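PDB 4OGP: DNA topoisomerase 2-associated protein PAT1 from Saccharomyces cerevisiae, which probably activates mRNA decapping and represses translation, its C-terminal domain, built on an ARM-repeat fold, helping to recruit decapping factors. Local coordinates for residues I250-V255 with L306-M311; I263-T268 with E298-D303; K271-L276 with T288-I293. All coordinates share one frame; numbering follows the deposited sequence.

Interaction 1 of 3, residues I250-V255 with L306-M311; sequences IIIDEV and LFLNVM
Phe307 is the main bump of this contact: its ring reaches from helix 284-310 into a hollow at the end of helix 245-254, formed by Ile251, Ile252 and Val255, the residue that follows it. With CG anti to the backbone N (chi1 167°), the ring extends across the gap and leads with its outer carbons. CE1 and CZ of Phe307 both come to 3.8 Å from Ile251 CG2, while CE2 of Phe307 sits 4.2 Å from Val255 CG2; both methyls approach the ring obliquely. The floor of the hollow is backbone, for Ile252 CA lies near the ring plane at its edge, 4.3 Å from Phe307 CZ.

The complementary bump belongs to Ile252. Ile252 CD1 meets Met311 CE at 3.7 Å and Leu308 CD2 at 4.1 Å, so the isoleucine tip enters a notch between those two residues, crossing Leu308 at about a right angle. Met311 is bent at both chi2 (-89°) and chi3, which brings its terminal methyl back over the isoleucine, where Met311 CE also lies 3.8 Å from Ile252 CB.

The axes of the short helical segments 250-254 and 306-310 stand 11.7 Å apart and run at 142°, roughly antiparallel, so long side chains, rather than close backbones, bridge the space. Neighbours continue the hydrophobic layer: Leu236 of helix 230-241 touches both Ile251 and Phe307, and Leu313 of strand 313-316 touches Ile252 and Leu308. Val255, at the turn into helix 256-277, packs the joint itself against the ring.

No hydrogen bond or salt bridge crosses between the two segments. The chemistry is aliphatic and aromatic carbon plus one thioether, which suggests that the contact rests mainly on shape fit and the burial of apolar surface.

Interaction 2 of 3, residues I263-T268 with E298-D303; sequences INEAET and EKLYQD
Leu300 and Glu265 meet at about a right angle, the leucine methyl set against the flat side of the carboxylate. Leu300 CD1 is nearly equidistant from the three end atoms, 3.6 Å from Glu265 CD, 3.6 Å from Glu265 OE2 and 3.8 Å from Glu265 OE1, the spacing expected of a group standing over the plane. The glutamate gets there as an extended chain that crosses the end of Leu300, with its CB and CG also near that methyl.

One residue further on, Ala266 points its CB at segment 298-303 of helix 284-310 and touches the Tyr301 ring obliquely, with CE2 of Tyr301 3.9 Å from Ala266 CB. The small side chain lets the backbones close in: Ala266 CA and Leu300 CA are 6.2 Å apart, and the axes of the short helical segments 263-268 and 298-303 pass 9.2 Å apart. Their directions differ by 149°, an antiparallel pairing of helices 256-277 and 284-310 that is consistent with the ARM-repeat fold of this domain.

Beyond the alanine, Glu267 and Tyr301 slant across each other, their carboxylate and ring planes 71° apart. A bend at chi2 (-59°) turns the Glu267 carboxylate toward the phenol. A bound MES molecule, probably from the crystallisation liquor, lies beside Tyr301. Water 1 ties the two side-chain ends together: it donates to Glu267 OE1 at 2.6 Å and is hydrogen-bonded to Tyr301 OH at 2.8 Å, lying in the plane of the ring at its edge. Glu267 OE1 is also hydrogen-bonded to Tyr315 OH, so two bonds grip this oxygen, and the Tyr315 ring meets that of Tyr301.

Interaction 3 of 3, residues K271-L276 with T288-I293; sequences KKEKEL and TELKSI
Ile293 overlaps Glu273, Lys272 and Leu276 with its two branches. Its chi1 of -70° puts CG1 beside the backbone N and leaves CG2 anti to it; Ile293 CG2 rests 3.8 Å from Glu273 CB, while the CG1 arm carries Ile293 CD1 to 3.7 Å from Leu276 CD2 and 3.8 Å from Lys272 CG. An alanine here would remove both branches and would probably open a gap among these three side chains, leaving Leu276 freer to turn.

One turn earlier on helix 284-310, Leu290 CD1 lies 3.9 Å from Glu273 CG and 4.0 Å from Leu276 CB. Leu276 CD2 also lies 4.0 Å from Glu289 CG, so charged residues contribute their aliphatic carbons to the packing. Their polar ends turn elsewhere: Glu273 OE1 forms a salt bridge with Lys297, and Lys272 NZ a weak one with Glu275 OE1 on its own helix.

The axes of the two short segments are 9.6 Å apart at 147°, and only eleven residues separate the segments. This close, antiparallel packing is that of a helical hairpin, whose helices 256-277 and 284-310 lie side by side, consistent with an ARM-repeat fold.

Overall arrangement
From the N terminus, the chain runs through helix 245-254, turns into helix 256-277, and returns along helix 284-310. The three contacts close loops that nest without crossing: interaction 3 spans the shortest, interaction 2 encloses it, and interaction 1 encloses both. Helix 284-310 serves all three. Its early part pairs with the later part of helix 256-277 in interaction 3, its middle with the centre of that helix in interaction 2, and its end with helix 245-254 in interaction 1. Interactions 2 and 3 thus hold the two helices of the hairpin together, and interaction 1, its centre 29 Å from that of interaction 3, joins the far end to the preceding helix.

Interaction 1 of 3, residues I250-V255 with L306-M311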
# COMPACT_ATOMS: atom_id res chain seq x y z
N ILE A 250 16.08 10.92 11.88
CA ILE A 250 16.67 10.33 10.69
C ILE A 250 15.68 10.45 9.51
O ILE A 250 16.08 10.78 8.38
CB ILE A 250 17.08 8.86 10.96
CG1 ILE A 250 18.31 8.83 11.89
CG2 ILE A 250 17.41 8.13 9.68
CD1 ILE A 250 18.57 7.46 12.51
N ILE A 251 14.39 10.23 9.78
CA ILE A 251 13.39 10.34 8.71
C ILE A 251 13.36 11.74 8.11
O ILE A 251 13.52 11.91 6.89
CB ILE A 251 11.96 9.92 9.17
CG1 ILE A 251 11.95 8.46 9.60
CG2 ILE A 251 10.96 10.09 8.03
CD1 ILE A 251 10.71 8.05 10.30
N ILE A 252 13.20 12.75 8.96
CA ILE A 252 13.05 14.12 8.47
C ILE A 252 14.28 14.56 7.70
O ILE A 252 14.19 15.33 6.75
CB ILE A 252 12.67 15.13 9.60
CG1 ILE A 252 12.00 16.36 9.00
CG2 ILE A 252 13.88 15.51 10.46
CD1 ILE A 252 11.11 17.12 9.97
N ASP A 253 15.44 14.03 8.09
CA ASP A 253 16.69 14.32 7.42
C ASP A 253 16.75 13.70 6.01
O ASP A 253 17.14 14.36 5.04
CB ASP A 253 17.85 13.81 8.29
CG ASP A 253 19.10 14.64 8.14
OD1 ASP A 253 19.53 15.25 9.15
OD2 ASP A 253 19.66 14.69 7.02
N GLU A 254 16.35 12.43 5.89
CA GLU A 254 16.37 11.76 4.58
C GLU A 254 15.40 12.36 3.55
O GLU A 254 15.64 12.31 2.34
CB GLU A 254 16.11 10.26 4.71
CG GLU A 254 17.12 9.52 5.58
CD GLU A 254 17.27 8.06 5.21
OE1 GLU A 254 17.02 7.71 4.04
OE2 GLU A 254 17.65 7.25 6.10
N VAL A 255 14.29 12.92 4.03
CA VAL A 255 13.29 13.44 3.08
C VAL A 255 13.29 14.96 3.04
O VAL A 255 12.33 15.59 2.59
CB VAL A 255 11.86 12.90 3.38
CG1 VAL A 255 11.84 11.40 3.29
CG2 VAL A 255 11.36 13.37 4.72
N LEU A 306 0.37 16.33 7.55
CA LEU A 306 0.16 15.03 8.20
C LEU A 306 1.48 14.48 8.77
O LEU A 306 1.53 14.01 9.91
CB LEU A 306 -0.45 14.04 7.21
CG LEU A 306 -0.80 12.65 7.73
CD1 LEU A 306 -2.02 12.68 8.66
CD2 LEU A 306 -1.04 11.73 6.55
N PHE A 307 2.55 14.57 7.98
CA PHE A 307 3.86 14.07 8.41
C PHE A 307 4.53 15.01 9.42
O PHE A 307 4.94 14.58 10.49
CB PHE A 307 4.77 13.82 7.20
CG PHE A 307 6.21 13.62 7.56
CD1 PHE A 307 6.62 12.48 8.22
CD2 PHE A 307 7.15 14.58 7.23
CE1 PHE A 307 7.95 12.29 8.55
CE2 PHE A 307 8.48 14.39 7.55
CZ PHE A 307 8.88 13.26 8.22
N LEU A 308 4.62 16.29 9.09
CA LEU A 308 5.23 17.27 9.99
C LEU A 308 4.57 17.32 11.38
O LEU A 308 5.28 17.35 12.39
CB LEU A 308 5.27 18.66 9.36
CG LEU A 308 6.13 18.88 8.11
CD1 LEU A 308 5.85 20.24 7.51
CD2 LEU A 308 7.62 18.76 8.46
N ASN A 309 3.24 17.31 11.43
CA ASN A 309 2.51 17.35 12.71
C ASN A 309 2.95 16.25 13.67
O ASN A 309 3.08 16.48 14.88
CB ASN A 309 0.99 17.20 12.49
CG ASN A 309 0.34 18.45 11.93
OD1 ASN A 309 0.97 19.51 11.80
ND2 ASN A 309 -0.94 18.35 11.63
N VAL A 310 3.18 15.06 13.13
CA VAL A 310 3.73 13.96 13.91
C VAL A 310 5.05 14.36 14.58
O VAL A 310 5.35 13.93 15.69
CB VAL A 310 3.95 12.71 13.05
CG1 VAL A 310 4.66 11.63 13.84
CG2 VAL A 310 2.63 12.19 12.52
N MET A 311 5.80 15.22 13.91
CA MET A 311 7.12 15.65 14.39
C MET A 311 7.02 16.87 15.28
O MET A 311 8.03 17.41 15.68
CB MET A 311 8.00 16.01 13.20
CG MET A 311 7.91 15.00 12.06
SD MET A 311 9.14 13.71 12.29
CE MET A 311 10.55 14.73 12.69

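Interaction 2 of 3, residues I263-T268 with E298-D303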
# COMPACT_ATOMS: atom_id res chain seq x y z
N ILE A 263 6.89 22.13 -0.48
CA ILE A 263 6.66 23.52 -0.11
C ILE A 263 6.80 24.44 -1.32
O ILE A 263 5.93 25.27 -1.58
CB ILE A 263 7.60 23.96 1.02
CG1 ILE A 263 7.19 23.26 2.31
CG2 ILE A 263 7.56 25.45 1.21
CD1 ILE A 263 8.21 23.35 3.44
N ASN A 264 7.88 24.25 -2.08
CA ASN A 264 8.09 25.00 -3.32
C ASN A 264 6.92 24.92 -4.31
O ASN A 264 6.52 25.93 -4.88
CB ASN A 264 9.33 24.49 -4.03
CG ASN A 264 10.34 25.57 -4.28
OD1 ASN A 264 11.16 25.89 -3.41
ND2 ASN A 264 10.32 26.14 -5.49
N GLU A 265 6.42 23.71 -4.53
CA GLU A 265 5.33 23.53 -5.48
C GLU A 265 4.03 24.18 -4.97
O GLU A 265 3.38 24.91 -5.71
CB GLU A 265 5.11 22.05 -5.82
CG GLU A 265 4.28 21.86 -7.09
CD GLU A 265 3.57 20.52 -7.17
OE1 GLU A 265 2.46 20.49 -7.77
OE2 GLU A 265 4.11 19.52 -6.65
N ALA A 266 3.68 23.93 -3.72
CA ALA A 266 2.53 24.56 -3.07
C ALA A 266 2.54 26.08 -3.22
O ALA A 266 1.52 26.70 -3.53
CB ALA A 266 2.47 24.16 -1.60
N GLU A 267 3.70 26.69 -3.00
CA GLU A 267 3.83 28.14 -3.10
C GLU A 267 3.71 28.63 -4.54
O GLU A 267 3.19 29.71 -4.79
CB GLU A 267 5.16 28.62 -2.48
CG GLU A 267 5.19 28.51 -0.95
CD GLU A 267 4.08 29.33 -0.29
OE1 GLU A 267 3.66 28.96 0.83
OE2 GLU A 267 3.63 30.34 -0.87
N THR A 268 4.21 27.84 -5.48
CA THR A 268 4.05 28.15 -6.89
C THR A 268 2.55 28.09 -7.27
O THR A 268 2.07 28.87 -8.08
CB THR A 268 4.85 27.19 -7.77
OG1 THR A 268 6.25 27.43 -7.59
CG2 THR A 268 4.51 27.38 -9.23
N GLU A 298 -3.90 22.80 -1.62
CA GLU A 298 -4.39 22.46 -0.29
C GLU A 298 -4.05 21.03 0.02
O GLU A 298 -3.75 20.66 1.16
CB GLU A 298 -5.92 22.66 -0.19
CG GLU A 298 -6.35 24.11 -0.32
CD GLU A 298 -7.83 24.31 -0.02
OE1 GLU A 298 -8.59 23.31 0.05
OE2 GLU A 298 -8.24 25.47 0.14
N LYS A 299 -4.14 20.20 -1.02
CA LYS A 299 -3.72 18.81 -0.92
C LYS A 299 -2.21 18.65 -0.56
O LYS A 299 -1.87 17.84 0.29
CB LYS A 299 -4.05 18.10 -2.22
CG LYS A 299 -3.61 16.66 -2.28
CD LYS A 299 -4.13 16.02 -3.56
CE LYS A 299 -3.59 14.62 -3.73
NZ LYS A 299 -3.44 13.94 -2.41
N LEU A 300 -1.32 19.39 -1.20
CA LEU A 300 0.11 19.35 -0.80
C LEU A 300 0.35 19.80 0.65
O LEU A 300 1.08 19.15 1.39
CB LEU A 300 0.98 20.18 -1.75
CG LEU A 300 1.02 19.69 -3.20
CD1 LEU A 300 1.83 20.64 -4.07
CD2 LEU A 300 1.54 18.28 -3.28
N TYR A 301 -0.28 20.91 1.05
CA TYR A 301 -0.25 21.38 2.44
C TYR A 301 -0.73 20.31 3.40
O TYR A 301 -0.12 20.06 4.43
CB TYR A 301 -1.18 22.60 2.63
CG TYR A 301 -0.51 23.96 2.51
CD1 TYR A 301 -0.06 24.64 3.65
CD2 TYR A 301 -0.38 24.57 1.28
CE1 TYR A 301 0.54 25.89 3.53
CE2 TYR A 301 0.22 25.80 1.15
CZ TYR A 301 0.68 26.46 2.27
OH TYR A 301 1.26 27.69 2.10
N GLN A 302 -1.88 19.72 3.09
CA GLN A 302 -2.52 18.75 3.97
C GLN A 302 -1.67 17.49 4.15
O GLN A 302 -1.48 17.00 5.26
CB GLN A 302 -3.93 18.41 3.47
CG GLN A 302 -4.92 19.53 3.78
CD GLN A 302 -6.21 19.43 3.00
OE1 GLN A 302 -6.72 18.34 2.74
NE2 GLN A 302 -6.74 20.59 2.60
N ASP A 303 -1.16 16.97 3.05
CA ASP A 303 -0.41 15.72 3.11
C ASP A 303 0.97 15.94 3.73
O ASP A 303 1.44 15.11 4.52
CB ASP A 303 -0.37 15.05 1.74
CG ASP A 303 -1.79 14.77 1.20
OD1 ASP A 303 -2.74 14.67 2.01
OD2 ASP A 303 -1.95 14.68 -0.04
O HOH W 1 3.04 29.46 3.34

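Interaction 3 of 3, residues K271-L276 with T288-I293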
# COMPACT_ATOMS: atom_id res chain seq x y z
N LYS A 271 0.70 31.33 -6.07
CA LYS A 271 0.83 32.50 -6.94
C LYS A 271 -0.05 32.41 -8.17
O LYS A 271 -0.71 33.39 -8.54
CB LYS A 271 2.29 32.71 -7.36
CG LYS A 271 3.17 33.18 -6.21
CD LYS A 271 4.63 33.32 -6.62
CE LYS A 271 5.45 33.95 -5.50
NZ LYS A 271 5.17 33.33 -4.17
N LYS A 272 -0.05 31.26 -8.83
CA LYS A 272 -0.93 31.06 -9.98
C LYS A 272 -2.39 31.27 -9.57
O LYS A 272 -3.16 31.88 -10.29
CB LYS A 272 -0.73 29.67 -10.59
CG LYS A 272 -1.18 29.56 -12.04
CD LYS A 272 -0.25 30.31 -12.99
CE LYS A 272 -0.80 30.31 -14.42
NZ LYS A 272 0.14 30.95 -15.40
N GLU A 273 -2.75 30.78 -8.38
CA GLU A 273 -4.09 31.00 -7.84
C GLU A 273 -4.41 32.49 -7.71
O GLU A 273 -5.48 32.94 -8.10
CB GLU A 273 -4.24 30.32 -6.49
CG GLU A 273 -5.47 30.77 -5.71
CD GLU A 273 -5.54 30.13 -4.35
OE1 GLU A 273 -4.62 29.35 -4.01
OE2 GLU A 273 -6.50 30.41 -3.61
N LYS A 274 -3.45 33.24 -7.17
CA LYS A 274 -3.60 34.68 -6.94
C LYS A 274 -3.79 35.45 -8.23
O LYS A 274 -4.47 36.48 -8.25
CB LYS A 274 -2.39 35.24 -6.20
CG LYS A 274 -2.24 34.83 -4.74
CD LYS A 274 -0.88 35.26 -4.20
CE LYS A 274 -0.69 34.89 -2.74
NZ LYS A 274 -1.56 35.71 -1.85
N GLU A 275 -3.17 34.99 -9.30
CA GLU A 275 -3.28 35.69 -10.58
C GLU A 275 -4.57 35.35 -11.33
O GLU A 275 -5.07 36.16 -12.12
CB GLU A 275 -2.06 35.42 -11.46
CG GLU A 275 -2.10 34.08 -12.18
CD GLU A 275 -1.35 34.08 -13.49
OE1 GLU A 275 -0.12 33.84 -13.48
OE2 GLU A 275 -1.98 34.33 -14.54
N LEU A 276 -5.12 34.17 -11.08
CA LEU A 276 -6.39 33.77 -11.71
C LEU A 276 -7.61 34.25 -10.92
O LEU A 276 -8.68 34.42 -11.48
CB LEU A 276 -6.46 32.25 -11.85
CG LEU A 276 -6.07 31.64 -13.20
CD1 LEU A 276 -4.82 32.30 -13.77
CD2 LEU A 276 -5.86 30.15 -13.03
N THR A 288 -12.29 25.85 -14.14
CA THR A 288 -11.86 24.51 -13.79
C THR A 288 -10.38 24.49 -13.40
O THR A 288 -9.98 23.74 -12.51
CB THR A 288 -12.05 23.53 -14.95
OG1 THR A 288 -11.40 24.06 -16.11
CG2 THR A 288 -13.51 23.36 -15.27
N GLU A 289 -9.59 25.33 -14.05
CA GLU A 289 -8.14 25.42 -13.79
C GLU A 289 -7.84 25.99 -12.39
O GLU A 289 -7.04 25.42 -11.64
CB GLU A 289 -7.46 26.27 -14.88
CG GLU A 289 -5.93 26.48 -14.71
CD GLU A 289 -5.12 25.20 -14.91
OE1 GLU A 289 -3.88 25.26 -14.74
OE2 GLU A 289 -5.71 24.14 -15.24
N LEU A 290 -8.52 27.08 -12.04
CA LEU A 290 -8.40 27.67 -10.71
C LEU A 290 -8.80 26.69 -9.62
O LEU A 290 -8.10 26.51 -8.63
CB LEU A 290 -9.23 28.96 -10.61
CG LEU A 290 -9.25 29.71 -9.27
CD1 LEU A 290 -7.84 30.06 -8.78
CD2 LEU A 290 -10.10 30.98 -9.42
N LYS A 291 -9.93 26.02 -9.81
CA LYS A 291 -10.40 25.05 -8.83
C LYS A 291 -9.41 23.89 -8.66
O LYS A 291 -9.26 23.34 -7.58
CB LYS A 291 -11.78 24.51 -9.23
CG LYS A 291 -12.92 25.54 -9.11
CD LYS A 291 -14.26 24.86 -9.32
CE LYS A 291 -15.41 25.85 -9.55
NZ LYS A 291 -15.28 27.07 -8.73
N SER A 292 -8.75 23.54 -9.76
CA SER A 292 -7.73 22.51 -9.77
C SER A 292 -6.49 22.95 -8.98
O SER A 292 -5.96 22.21 -8.16
CB SER A 292 -7.34 22.21 -11.23
OG SER A 292 -6.43 21.14 -11.28
N ILE A 293 -6.03 24.16 -9.26
CA ILE A 293 -4.88 24.74 -8.57
C ILE A 293 -5.09 24.77 -7.06
O ILE A 293 -4.23 24.32 -6.28
CB ILE A 293 -4.61 26.16 -9.10
CG1 ILE A 293 -4.09 26.07 -10.53
CG2 ILE A 293 -3.63 26.92 -8.17
CD1 ILE A 293 -4.19 27.37 -11.30